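Local coordinates for protein DNA-entry nuclease (Competence-specific nuclease) (Streptococcus agalactiae ILRI112, PDB 4QGO) that cleaves nucleic acid as a streptococcal virulence-factor nuclease of the His-Me finger (beta-beta-alpha) clan, probably hydrolysing DNA with little regard for sequence, at residues T41-Y52 / N167-T175; T100-V108 / T209-Y217. The protein carries 1 engineered substitution. One frame throughout, in Å; residues are numbered along the deposited sequence.

Interaction 1. Residues T41-Y52 / N167-T175; sequences TNLNADVNVKAY and NKRVRYRVT. With SO4 (sulfate ion), chain C.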
loop_
_atom_site.group_PDB
_atom_site.type_symbol
_atom_site.label_atom_id
_atom_site.label_comp_id
_atom_site.label_asym_id
_atom_site.label_seq_id
_atom_site.Cartn_x
_atom_site.Cartn_y
_atom_site.Cartn_z
ATOM N N THR A 41 -9.458 -12.611 -1.894
ATOM C CA THR A 41 -8.104 -12.966 -1.480
ATOM C C THR A 41 -8.142 -14.293 -0.737
ATOM O O THR A 41 -9.176 -14.662 -0.171
ATOM C CB THR A 41 -7.485 -11.880 -0.577
ATOM O OG1 THR A 41 -6.237 -12.349 -0.048
ATOM C CG2 THR A 41 -8.426 -11.525 0.568
ATOM N N ASN A 42 -7.020 -15.009 -0.748
ATOM C CA ASN A 42 -6.979 -16.299 -0.078
ATOM C C ASN A 42 -6.539 -16.223 1.373
ATOM O O ASN A 42 -6.293 -17.255 2.007
ATOM C CB ASN A 42 -6.111 -17.300 -0.852
ATOM C CG ASN A 42 -4.647 -16.898 -0.917
ATOM O OD1 ASN A 42 -4.175 -16.054 -0.152
ATOM N ND2 ASN A 42 -3.914 -17.513 -1.838
ATOM N N LEU A 43 -6.419 -15.002 1.894
ATOM C CA LEU A 43 -6.037 -14.811 3.291
ATOM C C LEU A 43 -6.957 -15.567 4.227
ATOM O O LEU A 43 -8.167 -15.556 4.060
ATOM C CB LEU A 43 -6.042 -13.332 3.666
ATOM C CG LEU A 43 -4.930 -12.447 3.110
ATOM C CD1 LEU A 43 -5.204 -11.011 3.511
ATOM C CD2 LEU A 43 -3.582 -12.914 3.635
ATOM N N ASN A 44 -6.352 -16.214 5.221
ATOM C CA ASN A 44 -7.107 -16.958 6.221
ATOM C C ASN A 44 -7.171 -16.162 7.527
ATOM O O ASN A 44 -6.171 -16.007 8.222
ATOM C CB ASN A 44 -6.480 -18.334 6.443
ATOM C CG ASN A 44 -7.277 -19.186 7.414
ATOM O OD1 ASN A 44 -8.369 -18.807 7.830
ATOM N ND2 ASN A 44 -6.746 -20.363 7.747
ATOM N N ALA A 45 -8.350 -15.623 7.827
ATOM C CA ALA A 45 -8.560 -14.869 9.061
ATOM C C ALA A 45 -9.074 -15.756 10.181
ATOM O O ALA A 45 -9.190 -15.315 11.316
ATOM C CB ALA A 45 -9.530 -13.719 8.821
ATOM N N ASP A 46 -9.377 -17.010 9.863
ATOM C CA ASP A 46 -9.940 -17.923 10.858
ATOM C C ASP A 46 -8.825 -18.733 11.507
ATOM O O ASP A 46 -8.779 -19.969 11.415
ATOM C CB ASP A 46 -10.986 -18.828 10.204
ATOM C CG ASP A 46 -11.749 -19.654 11.211
ATOM O OD1 ASP A 46 -11.698 -19.315 12.415
ATOM O OD2 ASP A 46 -12.399 -20.637 10.798
ATOM N N VAL A 47 -7.900 -18.021 12.137
ATOM C CA VAL A 47 -6.756 -18.643 12.787
ATOM C C VAL A 47 -6.671 -18.136 14.224
ATOM O O VAL A 47 -6.801 -16.937 14.481
ATOM C CB VAL A 47 -5.436 -18.352 12.029
ATOM C CG1 VAL A 47 -5.435 -19.038 10.672
ATOM C CG2 VAL A 47 -5.246 -16.872 11.834
ATOM N N ASN A 48 -6.477 -19.053 15.166
ATOM C CA ASN A 48 -6.377 -18.652 16.564
ATOM C C ASN A 48 -4.953 -18.247 16.914
ATOM O O ASN A 48 -4.240 -18.943 17.641
ATOM C CB ASN A 48 -6.876 -19.769 17.486
ATOM C CG ASN A 48 -7.015 -19.300 18.916
ATOM O OD1 ASN A 48 -7.390 -18.150 19.167
ATOM N ND2 ASN A 48 -6.704 -20.179 19.868
ATOM N N VAL A 49 -4.531 -17.117 16.355
ATOM C CA VAL A 49 -3.191 -16.609 16.606
ATOM C C VAL A 49 -3.233 -15.190 17.150
ATOM O O VAL A 49 -4.154 -14.419 16.862
ATOM C CB VAL A 49 -2.303 -16.646 15.342
ATOM C CG1 VAL A 49 -2.146 -18.083 14.838
ATOM C CG2 VAL A 49 -2.878 -15.747 14.267
ATOM N N LYS A 50 -2.214 -14.860 17.931
ATOM C CA LYS A 50 -2.052 -13.538 18.511
ATOM C C LYS A 50 -1.888 -12.496 17.406
ATOM O O LYS A 50 -1.251 -12.765 16.390
ATOM C CB LYS A 50 -0.823 -13.546 19.413
ATOM C CG LYS A 50 -0.567 -12.280 20.132
ATOM C CD LYS A 50 0.482 -12.511 21.202
ATOM C CE LYS A 50 1.721 -13.206 20.657
ATOM N NZ LYS A 50 2.677 -12.254 20.023
ATOM N N ALA A 51 -2.485 -11.322 17.598
ATOM C CA ALA A 51 -2.303 -10.218 16.661
ATOM C C ALA A 51 -0.815 -9.933 16.464
ATOM O O ALA A 51 -0.015 -10.042 17.406
ATOM C CB ALA A 51 -3.019 -8.979 17.166
ATOM N N TYR A 52 -0.435 -9.570 15.241
ATOM C CA TYR A 52 0.973 -9.336 14.921
ATOM C C TYR A 52 1.122 -8.490 13.666
ATOM O O TYR A 52 0.175 -8.348 12.889
ATOM C CB TYR A 52 1.699 -10.675 14.679
ATOM C CG TYR A 52 1.275 -11.386 13.394
ATOM C CD1 TYR A 52 0.198 -12.264 13.380
ATOM C CD2 TYR A 52 1.942 -11.154 12.191
ATOM C CE1 TYR A 52 -0.207 -12.904 12.205
ATOM C CE2 TYR A 52 1.534 -11.787 11.005
ATOM C CZ TYR A 52 0.463 -12.667 11.025
ATOM O OH TYR A 52 0.049 -13.292 9.854
ATOM N N ASN A 167 -14.767 -4.343 16.322
ATOM C CA ASN A 167 -14.335 -5.573 16.993
ATOM C C ASN A 167 -14.117 -6.767 16.065
ATOM O O ASN A 167 -14.245 -7.917 16.477
ATOM C CB ASN A 167 -15.299 -5.945 18.128
ATOM C CG ASN A 167 -15.433 -4.844 19.152
ATOM O OD1 ASN A 167 -14.439 -4.289 19.607
ATOM N ND2 ASN A 167 -16.668 -4.513 19.513
ATOM N N LYS A 168 -13.773 -6.489 14.815
ATOM C CA LYS A 168 -13.460 -7.560 13.878
ATOM C C LYS A 168 -11.972 -7.911 13.929
ATOM O O LYS A 168 -11.133 -7.082 14.288
ATOM C CB LYS A 168 -13.868 -7.179 12.460
ATOM C CG LYS A 168 -15.354 -6.874 12.348
ATOM C CD LYS A 168 -15.785 -6.739 10.910
ATOM C CE LYS A 168 -17.221 -6.239 10.832
ATOM N NZ LYS A 168 -18.154 -7.130 11.588
ATOM N N ARG A 169 -11.669 -9.160 13.605
ATOM C CA ARG A 169 -10.300 -9.634 13.418
ATOM C C ARG A 169 -10.011 -9.593 11.925
ATOM O O ARG A 169 -10.737 -10.194 11.133
ATOM C CB ARG A 169 -10.156 -11.071 13.914
ATOM C CG ARG A 169 -10.185 -11.221 15.430
ATOM C CD ARG A 169 -8.777 -11.373 15.983
ATOM N NE ARG A 169 -8.192 -12.662 15.634
ATOM C CZ ARG A 169 -6.971 -13.051 15.981
ATOM N NH1 ARG A 169 -6.161 -12.240 16.671
ATOM N NH2 ARG A 169 -6.540 -14.244 15.612
ATOM N N VAL A 170 -8.968 -8.871 11.541
ATOM C CA VAL A 170 -8.682 -8.688 10.120
ATOM C C VAL A 170 -7.292 -9.199 9.762
ATOM O O VAL A 170 -6.289 -8.697 10.255
ATOM C CB VAL A 170 -8.828 -7.213 9.693
ATOM C CG1 VAL A 170 -8.578 -7.090 8.192
ATOM C CG2 VAL A 170 -10.226 -6.706 10.025
ATOM N N ARG A 171 -7.250 -10.226 8.917
ATOM C CA ARG A 171 -5.997 -10.700 8.340
ATOM C C ARG A 171 -5.672 -9.776 7.154
ATOM O O ARG A 171 -6.539 -9.464 6.355
ATOM C CB ARG A 171 -6.155 -12.160 7.904
ATOM C CG ARG A 171 -4.921 -12.794 7.301
ATOM C CD ARG A 171 -3.799 -13.064 8.326
ATOM N NE ARG A 171 -2.740 -13.792 7.637
ATOM C CZ ARG A 171 -1.792 -13.225 6.897
ATOM N NH1 ARG A 171 -1.711 -11.900 6.802
ATOM N NH2 ARG A 171 -0.910 -13.981 6.263
ATOM N N TYR A 172 -4.422 -9.320 7.071
ATOM C CA TYR A 172 -4.045 -8.199 6.200
ATOM C C TYR A 172 -2.683 -8.478 5.585
ATOM O O TYR A 172 -1.770 -8.944 6.273
ATOM C CB TYR A 172 -3.971 -6.936 7.068
ATOM C CG TYR A 172 -3.851 -5.578 6.387
ATOM C CD1 TYR A 172 -4.652 -5.228 5.306
ATOM C CD2 TYR A 172 -2.987 -4.610 6.896
ATOM C CE1 TYR A 172 -4.552 -3.963 4.719
ATOM C CE2 TYR A 172 -2.892 -3.349 6.322
ATOM C CZ TYR A 172 -3.678 -3.030 5.244
ATOM O OH TYR A 172 -3.592 -1.774 4.664
ATOM N N ARG A 173 -2.547 -8.205 4.290
ATOM C CA ARG A 173 -1.288 -8.418 3.589
ATOM C C ARG A 173 -1.065 -7.279 2.607
ATOM O O ARG A 173 -1.928 -6.990 1.782
ATOM C CB ARG A 173 -1.274 -9.774 2.871
ATOM C CG ARG A 173 0.045 -10.117 2.152
ATOM C CD ARG A 173 0.117 -11.611 1.795
ATOM N NE ARG A 173 -0.988 -12.047 0.935
ATOM C CZ ARG A 173 -1.507 -13.274 0.930
ATOM N NH1 ARG A 173 -1.035 -14.222 1.745
ATOM N NH2 ARG A 173 -2.513 -13.563 0.111
ATOM N N VAL A 174 0.087 -6.624 2.728
ATOM C CA VAL A 174 0.428 -5.487 1.881
ATOM C C VAL A 174 1.760 -5.757 1.191
ATOM O O VAL A 174 2.774 -6.020 1.846
ATOM C CB VAL A 174 0.527 -4.198 2.706
ATOM C CG1 VAL A 174 0.962 -3.041 1.821
ATOM C CG2 VAL A 174 -0.818 -3.884 3.383
ATOM N N THR A 175 1.751 -5.718 -0.137
ATOM C CA THR A 175 2.931 -6.089 -0.906
ATOM C C THR A 175 3.237 -5.012 -1.933
ATOM O O THR A 175 2.458 -4.800 -2.856
ATOM C CB THR A 175 2.715 -7.413 -1.647
ATOM O OG1 THR A 175 2.236 -8.417 -0.728
ATOM C CG2 THR A 175 4.016 -7.900 -2.283
HETATM S S SO4 C . 2.034 -15.148 3.408
HETATM O O1 SO4 C . 2.841 -14.099 2.806
HETATM O O2 SO4 C . 2.747 -15.743 4.527
HETATM O O3 SO4 C . 1.738 -16.203 2.430
HETATM O O4 SO4 C . 0.781 -14.595 3.901
HETATM O O HOH W 1 -2.712 -16.650 2.073
HETATM O O HOH W 2 -3.482 -16.412 8.532
HETATM O O HOH W 3 -9.568 -14.684 14.048
#

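Interaction 2. Residues T100-V108 / T209-Y217; sequences TNDHYGHAV and TQASYTMDY. With SO4 (sulfate ion), chain D.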
loop_
_atom_site.group_PDB
_atom_site.type_symbol
_atom_site.label_atom_id
_atom_site.label_comp_id
_atom_site.label_asym_id
_atom_site.label_seq_id
_atom_site.Cartn_x
_atom_site.Cartn_y
_atom_site.Cartn_z
ATOM N N THR A 100 4.741 20.013 -6.960
ATOM C CA THR A 100 3.905 19.717 -8.123
ATOM C C THR A 100 3.067 20.923 -8.549
ATOM O O THR A 100 3.056 21.957 -7.874
ATOM C CB THR A 100 2.922 18.589 -7.805
ATOM O OG1 THR A 100 2.124 18.986 -6.687
ATOM C CG2 THR A 100 3.669 17.305 -7.454
ATOM N N ASN A 101 2.378 20.773 -9.677
ATOM C CA ASN A 101 1.366 21.735 -10.114
ATOM C C ASN A 101 -0.034 21.184 -9.915
ATOM O O ASN A 101 -0.883 21.258 -10.801
ATOM C CB ASN A 101 1.575 22.119 -11.572
ATOM C CG ASN A 101 2.932 22.705 -11.803
ATOM O OD1 ASN A 101 3.258 23.776 -11.279
ATOM N ND2 ASN A 101 3.748 22.005 -12.563
ATOM N N ASP A 102 -0.265 20.599 -8.749
ATOM C CA ASP A 102 -1.571 20.057 -8.438
ATOM C C ASP A 102 -1.941 20.383 -6.995
ATOM O O ASP A 102 -1.168 21.031 -6.282
ATOM C CB ASP A 102 -1.660 18.556 -8.763
ATOM C CG ASP A 102 -0.731 17.693 -7.924
ATOM O OD1 ASP A 102 -0.388 18.068 -6.780
ATOM O OD2 ASP A 102 -0.372 16.601 -8.430
ATOM N N HIS A 103 -3.125 19.944 -6.560
ATOM C CA HIS A 103 -3.623 20.394 -5.266
ATOM C C HIS A 103 -2.858 19.805 -4.082
ATOM O O HIS A 103 -3.027 20.268 -2.975
ATOM C CB HIS A 103 -5.132 20.129 -5.155
ATOM C CG HIS A 103 -5.498 18.691 -4.897
ATOM N ND1 HIS A 103 -5.604 17.760 -5.903
ATOM C CD2 HIS A 103 -5.802 18.049 -3.750
ATOM C CE1 HIS A 103 -5.941 16.587 -5.378
ATOM N NE2 HIS A 103 -6.075 16.734 -4.074
ATOM N N TYR A 104 -2.061 18.756 -4.325
ATOM C CA TYR A 104 -1.252 18.153 -3.260
ATOM C C TYR A 104 -0.052 19.009 -2.881
ATOM O O TYR A 104 0.427 18.953 -1.746
ATOM C CB TYR A 104 -0.781 16.745 -3.645
ATOM C CG TYR A 104 -1.928 15.781 -3.848
ATOM C CD1 TYR A 104 -2.585 15.213 -2.757
ATOM C CD2 TYR A 104 -2.353 15.435 -5.126
ATOM C CE1 TYR A 104 -3.635 14.336 -2.941
ATOM C CE2 TYR A 104 -3.408 14.562 -5.317
ATOM C CZ TYR A 104 -4.039 14.015 -4.224
ATOM O OH TYR A 104 -5.087 13.143 -4.420
ATOM N N GLY A 105 0.452 19.778 -3.839
ATOM C CA GLY A 105 1.568 20.669 -3.582
ATOM C C GLY A 105 2.925 19.997 -3.659
ATOM O O GLY A 105 3.904 20.614 -4.061
ATOM N N HIS A 106 2.993 18.732 -3.247
ATOM C CA HIS A 106 4.239 17.972 -3.306
ATOM C C HIS A 106 3.947 16.626 -3.954
ATOM O O HIS A 106 2.795 16.202 -4.019
ATOM C CB HIS A 106 4.827 17.770 -1.919
ATOM C CG HIS A 106 3.929 17.013 -0.998
ATOM N ND1 HIS A 106 2.954 17.624 -0.240
ATOM C CD2 HIS A 106 3.843 15.689 -0.724
ATOM C CE1 HIS A 106 2.312 16.709 0.465
ATOM N NE2 HIS A 106 2.832 15.527 0.188
ATOM N N ALA A 107 4.992 15.955 -4.423
ATOM C CA ALA A 107 4.818 14.755 -5.243
ATOM C C ALA A 107 4.699 13.466 -4.437
ATOM O O ALA A 107 3.865 12.618 -4.761
ATOM C CB ALA A 107 5.948 14.627 -6.235
ATOM N N VAL A 108 5.518 13.321 -3.398
ATOM C CA VAL A 108 5.619 12.038 -2.690
ATOM C C VAL A 108 5.521 12.153 -1.173
ATOM O O VAL A 108 5.841 13.194 -0.596
ATOM C CB VAL A 108 6.907 11.271 -3.056
ATOM C CG1 VAL A 108 6.879 10.846 -4.519
ATOM C CG2 VAL A 108 8.160 12.100 -2.744
ATOM N N THR A 209 0.920 6.224 -8.636
ATOM C CA THR A 209 0.860 7.206 -9.709
ATOM C C THR A 209 0.184 8.483 -9.231
ATOM O O THR A 209 -0.475 8.511 -8.185
ATOM C CB THR A 209 0.069 6.652 -10.923
ATOM O OG1 THR A 209 -1.268 6.311 -10.516
ATOM C CG2 THR A 209 0.752 5.416 -11.506
ATOM N N GLN A 210 0.325 9.544 -10.024
ATOM C CA GLN A 210 -0.325 10.814 -9.734
ATOM C C GLN A 210 -0.616 11.442 -11.100
ATOM O O GLN A 210 0.219 11.367 -12.003
ATOM C CB GLN A 210 0.615 11.691 -8.896
ATOM C CG GLN A 210 -0.015 12.964 -8.303
ATOM C CD GLN A 210 0.520 13.292 -6.909
ATOM O OE1 GLN A 210 0.737 12.403 -6.079
ATOM N NE2 GLN A 210 0.748 14.569 -6.652
ATOM N N ALA A 211 -1.796 12.038 -11.260
ATOM C CA ALA A 211 -2.251 12.451 -12.593
ATOM C C ALA A 211 -1.360 13.515 -13.236
ATOM O O ALA A 211 -1.242 13.580 -14.458
ATOM C CB ALA A 211 -3.688 12.932 -12.538
ATOM N N SER A 212 -0.703 14.323 -12.414
ATOM C CA SER A 212 0.005 15.500 -12.917
ATOM C C SER A 212 1.472 15.256 -13.240
ATOM O O SER A 212 2.180 16.180 -13.605
ATOM C CB SER A 212 -0.090 16.645 -11.903
ATOM O OG SER A 212 0.769 16.407 -10.800
ATOM N N TYR A 213 1.938 14.020 -13.102
ATOM C CA TYR A 213 3.331 13.743 -13.411
ATOM C C TYR A 213 3.574 12.291 -13.758
ATOM O O TYR A 213 2.703 11.447 -13.558
ATOM C CB TYR A 213 4.249 14.192 -12.264
ATOM C CG TYR A 213 4.145 13.449 -10.930
ATOM C CD1 TYR A 213 4.625 12.139 -10.778
ATOM C CD2 TYR A 213 3.660 14.097 -9.800
ATOM C CE1 TYR A 213 4.562 11.495 -9.554
ATOM C CE2 TYR A 213 3.604 13.457 -8.561
ATOM C CZ TYR A 213 4.068 12.160 -8.447
ATOM O OH TYR A 213 4.030 11.524 -7.229
ATOM N N THR A 214 4.768 12.004 -14.266
ATOM C CA THR A 214 5.200 10.627 -14.426
ATOM C C THR A 214 6.443 10.377 -13.587
ATOM O O THR A 214 7.196 11.290 -13.273
ATOM C CB THR A 214 5.456 10.260 -15.907
ATOM O OG1 THR A 214 6.413 11.166 -16.471
ATOM C CG2 THR A 214 4.158 10.323 -16.691
ATOM N N MET A 215 6.636 9.123 -13.204
ATOM C CA MET A 215 7.794 8.727 -12.420
ATOM C C MET A 215 8.556 7.595 -13.090
ATOM O O MET A 215 7.955 6.682 -13.644
ATOM C CB MET A 215 7.365 8.272 -11.024
ATOM C CG MET A 215 8.554 7.908 -10.138
ATOM S SD MET A 215 8.089 7.216 -8.542
ATOM C CE MET A 215 7.602 8.677 -7.640
ATOM N N ASP A 216 9.883 7.667 -13.038
ATOM C CA ASP A 216 10.741 6.550 -13.420
ATOM C C ASP A 216 10.915 5.709 -12.161
ATOM O O ASP A 216 11.569 6.144 -11.209
ATOM C CB ASP A 216 12.098 7.085 -13.890
ATOM C CG ASP A 216 13.020 5.988 -14.404
ATOM O OD1 ASP A 216 12.748 4.798 -14.147
ATOM O OD2 ASP A 216 14.031 6.318 -15.065
ATOM N N TYR A 217 10.312 4.520 -12.142
ATOM C CA TYR A 217 10.334 3.690 -10.936
ATOM C C TYR A 217 11.714 3.128 -10.646
ATOM O O TYR A 217 11.989 2.690 -9.526
ATOM C CB TYR A 217 9.297 2.565 -11.007
ATOM C CG TYR A 217 7.877 3.083 -11.073
ATOM C CD1 TYR A 217 7.309 3.746 -9.991
ATOM C CD2 TYR A 217 7.111 2.914 -12.219
ATOM C CE1 TYR A 217 6.021 4.238 -10.055
ATOM C CE2 TYR A 217 5.817 3.399 -12.296
ATOM C CZ TYR A 217 5.285 4.071 -11.215
ATOM O OH TYR A 217 3.994 4.544 -11.307
HETATM S S SO4 D . -7.569 13.943 -2.190
HETATM O O1 SO4 D . -6.622 12.840 -2.314
HETATM O O2 SO4 D . -8.671 13.568 -1.309
HETATM O O3 SO4 D . -6.879 15.108 -1.639
HETATM O O4 SO4 D . -8.085 14.297 -3.512
HETATM O O HOH W 4 2.529 18.492 -11.265
HETATM O O HOH W 5 -2.303 15.125 -9.836
#

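Interaction 1. Residues T41-Y52 / N167-T175
Arg169 takes hold of the backbone of Val49 end-on, directing both terminal nitrogens of its guanidinium at a single carbonyl oxygen. NH2 approaches Val49 O at 2.7 Å, in the carbonyl plane and on a lone pair, whereas NH1 arrives nearly along the C=O axis. NH2 adds a weak bond to Val47 O, NH1 a salt bridge to Asp71, and NE reaches Ala45 O through water 3, which leaves each nitrogen of the group with a partner. Bends at chi2 and chi3 bring this head round to the 47-49 carbonyls.

Arg171 is held differently, between two faces. The CD2 methyl of Leu43 sits 3.7 Å above the centre of its guanidinium, and the hydroxyl of Tyr52 lies over the opposite face, with OH 3.5 Å from Arg171 CZ. The edge is occupied too: NE is linked to Asn44 O by water 2, NH1 binds Asn67 and Ala68, and NH2 makes a weak bond to O4 of the sulfate.

The same Leu43 methyl also covers Arg173, where CD2 stands 3.4 Å from CZ. One methyl thus packs on both guanidinium groups, and sulfate O4, 2.8 Å from Arg173 NH1, bridges them from the other side. Arg173 NH2 donates to Asn42 OD1 at 3.0 Å and 163°; the acceptor lies in the guanidinium plane although the amide stands almost perpendicular to it, at 83°. NH2 also forms a salt bridge with Glu192, which is hydrogen-bonded to Thr41 as well. Water 1 joins NH1 to Asn42 OD1.

Arg169, just ahead of strand 170-177, and Arg171 and Arg173 within it point to the 41-52 loop, while Val170 and Tyr172 pack against helix 153-165: the alternation of a strand in a seven-stranded antiparallel sheet.

Interaction 2. Residues T100-V108 / T209-Y217
Asp102 binds both Ser212 and Gln210 through a single carboxylate oxygen, while its other oxygen organises the turn from which it projects. Ser212 OG donates to Asp102 OD2 at 2.6 Å from above the carboxylate plane. Gln210 NE2 meets the same OD2 on its syn lone pair, 2.9 Å away and fairly straight at 161°. The motif behind this is an Asx turn within a type I beta turn running from Asp102 to Gly105, in the segment leading into strand 108-112, consistent with the beta-beta-alpha core of this nuclease clan: Tyr104 N donates to Asp102 OD1 at 3.0 Å. Thr100 OG1 reaches OD1 from the opposite face of the carboxylate plane. The chi1 of Asp102, 64°, places CG between the backbone N and the carbonyl carbon and so turns OD1 to its own turn and OD2 to Gln210 and Ser212. Water 5 adds a further bond to OD2.

The Gln210 amide has its orientation fixed at both ends, because OE1 accepts from the backbone of His141 while NE2 serves Asp102; NE2 also lies close to Tyr104 CD2. From the two central positions of the turn, His103 NE2 and Tyr104 OH bind a sulfate, the latter at 2.6 Å from O1, and the tyrosine hydroxyl is also bonded to His141.

Farther along, Tyr213 OH donates to Ala107 O at 2.7 Å, from above the carbonyl plane. The ring carries Gln210 CB over one face, touches Thr100 CG2, and meets the Ala107 methyl, with CB 3.5 Å from Tyr213 CE2. The packing ends where Met215, bent at chi3, sets its CE methyl 3.9 Å from Val108 CG1.

How the interactions relate
Interactions 1 and 2 lie on opposite sides of the chain's centre, with their own centres 33 Å apart and nearest atoms about 12 Å apart, so neither touches the other. Their segments alternate along the sequence. Interaction 1 fastens a loop to the large sheet, whereas interaction 2 joins the approach to the hairpin 108-112/135-139 with a region near the C-terminus. That hairpin and helix 140-144 are consistent with the beta-beta-alpha core of this clan, which places interaction 2 beside the probable catalytic region. Each site holds a sulfate, probably from the crystallisation liquor; the two may mark separate places where anions such as phosphate could bind.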